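Local structure of substrate binding periplasmic protein (Ralstonia solanacearum, 3LOP) at residues Val253-Gly258 against Asn262-Glu267. The protein binds leucine in the crystal and probably serves as the periplasmic substrate-binding component of an amino-acid transport system. Residues are numbered along the deposited sequence; the frame is centred on the assembly and turned at random.
Sequences VMPNPG and NPVIRE
P255 CB stands above the plane of the N262 carboxamide, well offset from CG; N262 OD1 is the nearest amide atom, 3.6 Å from P255 CB, with CG and ND2 a little farther off. On the helix itself, one face of the R266 guanidinium carries P263 CA, 3.8 Å above its plane and toward the rim. N262 OD1 takes the I265 N-H on a lone pair in the carbonyl plane, at 3.2 Å from I265 N, and a weak bond from V264 N. With CG anti to the backbone N (chi1 171°), the amide of N262 turns back over the first turn of helix 263-275, so one acceptor both caps the helix and packs against proline. A second amide, that of N256, faces its own loop: its OD1 accepts from G258 N, 2.8 Å away, with the donor above the carbonyl plane, while its ND2 bonds V354 O.

No hydrogen bond links the two segments; largely apolar side-chain packing joins them, with I265 also lying against carbonyl oxygens of the loop. P255 CG rests 4.0 Å from V264 CB, the ring and the branched chain crossing at a slant. The CG1-CD1 arm of I265 brings CG1 to 3.4 Å from N256 O and CD1 to 3.7 Å from P257 CA, with CD1 also 4.2 Å from P255 CB.

The example illustrates how, after an Asx turn at 256-258, the loop leaving strand 249-252 packs through P255 on the asparagine-capped first turn of helix 263-275, covered by V287 and F284 of helix 284-303, in a two-lobed periplasmic binding protein.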
loop_
_atom_site.group_PDB
_atom_site.type_symbol
_atom_site.label_atom_id
_atom_site.label_comp_id
_atom_site.label_asym_id
_atom_site.label_seq_id
_atom_site.Cartn_x
_atom_site.Cartn_y
_atom_site.Cartn_z
ATOM N N VAL A 253 8.858 -1.938 -1.115
ATOM C CA VAL A 253 8.219 -3.203 -0.755
ATOM C C VAL A 253 7.525 -3.811 -1.975
ATOM O O VAL A 253 6.862 -4.847 -1.888
ATOM C CB VAL A 253 7.195 -3.018 0.392
ATOM C CG1 VAL A 253 7.909 -2.518 1.636
ATOM C CG2 VAL A 253 6.097 -2.052 -0.021
HETATM N N MSE A 254 7.698 -3.148 -3.112
HETATM C CA MSE A 254 7.131 -3.576 -4.387
HETATM C C MSE A 254 8.169 -3.354 -5.481
HETATM O O MSE A 254 9.130 -2.606 -5.287
HETATM C CB MSE A 254 5.899 -2.734 -4.731
HETATM C CG MSE A 254 4.612 -3.122 -4.030
HETATM SE SE MSE A 254 3.889 -4.763 -4.731
HETATM C CE MSE A 254 3.477 -5.635 -3.061
ATOM N N PRO A 255 8.002 -4.014 -6.638
ATOM C CA PRO A 255 8.960 -3.820 -7.730
ATOM C C PRO A 255 8.980 -2.319 -8.038
ATOM O O PRO A 255 7.932 -1.670 -8.070
ATOM C CB PRO A 255 8.351 -4.642 -8.861
ATOM C CG PRO A 255 7.730 -5.793 -8.124
ATOM C CD PRO A 255 7.064 -5.109 -6.946
ATOM N N ASN A 256 10.170 -1.775 -8.261
ATOM C CA ASN A 256 10.340 -0.350 -8.524
ATOM C C ASN A 256 10.000 0.060 -9.954
ATOM O O ASN A 256 10.650 -0.377 -10.898
ATOM C CB ASN A 256 11.788 0.033 -8.196
ATOM C CG ASN A 256 12.081 1.505 -8.408
ATOM O OD1 ASN A 256 11.190 2.305 -8.681
ATOM N ND2 ASN A 256 13.352 1.870 -8.272
ATOM N N PRO A 257 8.966 0.903 -10.131
ATOM C CA PRO A 257 8.567 1.359 -11.467
ATOM C C PRO A 257 9.748 1.973 -12.223
ATOM O O PRO A 257 9.792 1.946 -13.453
ATOM C CB PRO A 257 7.486 2.393 -11.171
ATOM C CG PRO A 257 6.866 1.877 -9.926
ATOM C CD PRO A 257 8.059 1.449 -9.104
ATOM N N GLY A 258 10.698 2.525 -11.472
ATOM C CA GLY A 258 11.870 3.144 -12.067
ATOM C C GLY A 258 12.803 2.168 -12.761
ATOM O O GLY A 258 13.568 2.557 -13.643
ATOM N N ASN A 262 12.835 -4.583 -14.779
ATOM C CA ASN A 262 12.276 -5.552 -13.844
ATOM C C ASN A 262 11.124 -6.277 -14.548
ATOM O O ASN A 262 10.281 -5.644 -15.177
ATOM C CB ASN A 262 11.777 -4.834 -12.589
ATOM C CG ASN A 262 10.990 -5.748 -11.674
ATOM O OD1 ASN A 262 9.800 -5.977 -11.883
ATOM N ND2 ASN A 262 11.656 -6.289 -10.662
ATOM N N PRO A 263 11.084 -7.620 -14.461
ATOM C CA PRO A 263 10.024 -8.406 -15.109
ATOM C C PRO A 263 8.585 -7.970 -14.838
ATOM O O PRO A 263 7.760 -7.980 -15.747
ATOM C CB PRO A 263 10.293 -9.824 -14.613
ATOM C CG PRO A 263 11.781 -9.842 -14.479
ATOM C CD PRO A 263 12.077 -8.507 -13.829
ATOM N N VAL A 264 8.278 -7.600 -13.599
ATOM C CA VAL A 264 6.921 -7.174 -13.278
ATOM C C VAL A 264 6.611 -5.849 -13.968
ATOM O O VAL A 264 5.521 -5.661 -14.510
ATOM C CB VAL A 264 6.725 -7.019 -11.751
ATOM C CG1 VAL A 264 5.322 -6.499 -11.454
ATOM C CG2 VAL A 264 6.935 -8.356 -11.063
ATOM N N ILE A 265 7.579 -4.937 -13.957
ATOM C CA ILE A 265 7.396 -3.637 -14.587
ATOM C C ILE A 265 7.260 -3.830 -16.094
ATOM O O ILE A 265 6.449 -3.163 -16.744
ATOM C CB ILE A 265 8.578 -2.691 -14.268
ATOM C CG1 ILE A 265 8.701 -2.522 -12.747
ATOM C CG2 ILE A 265 8.369 -1.339 -14.936
ATOM C CD1 ILE A 265 7.409 -2.080 -12.042
ATOM N N ARG A 266 8.042 -4.750 -16.650
ATOM C CA ARG A 266 7.940 -5.012 -18.076
ATOM C C ARG A 266 6.563 -5.573 -18.410
ATOM O O ARG A 266 5.960 -5.176 -19.405
ATOM C CB ARG A 266 9.048 -5.965 -18.550
ATOM C CG ARG A 266 10.366 -5.235 -18.777
ATOM C CD ARG A 266 11.395 -6.051 -19.543
ATOM N NE ARG A 266 12.044 -7.072 -18.727
ATOM C CZ ARG A 266 11.733 -8.363 -18.751
ATOM N NH1 ARG A 266 10.771 -8.801 -19.552
ATOM N NH2 ARG A 266 12.397 -9.217 -17.986
ATOM N N GLU A 267 6.050 -6.478 -17.578
ATOM C CA GLU A 267 4.728 -7.036 -17.849
ATOM C C GLU A 267 3.652 -5.956 -17.733
ATOM O O GLU A 267 2.694 -5.933 -18.507
ATOM C CB GLU A 267 4.399 -8.201 -16.903
ATOM C CG GLU A 267 3.142 -8.953 -17.360
ATOM C CD GLU A 267 2.670 -10.038 -16.410
ATOM O OE1 GLU A 267 3.303 -10.246 -15.355
ATOM O OE2 GLU A 267 1.648 -10.684 -16.731
#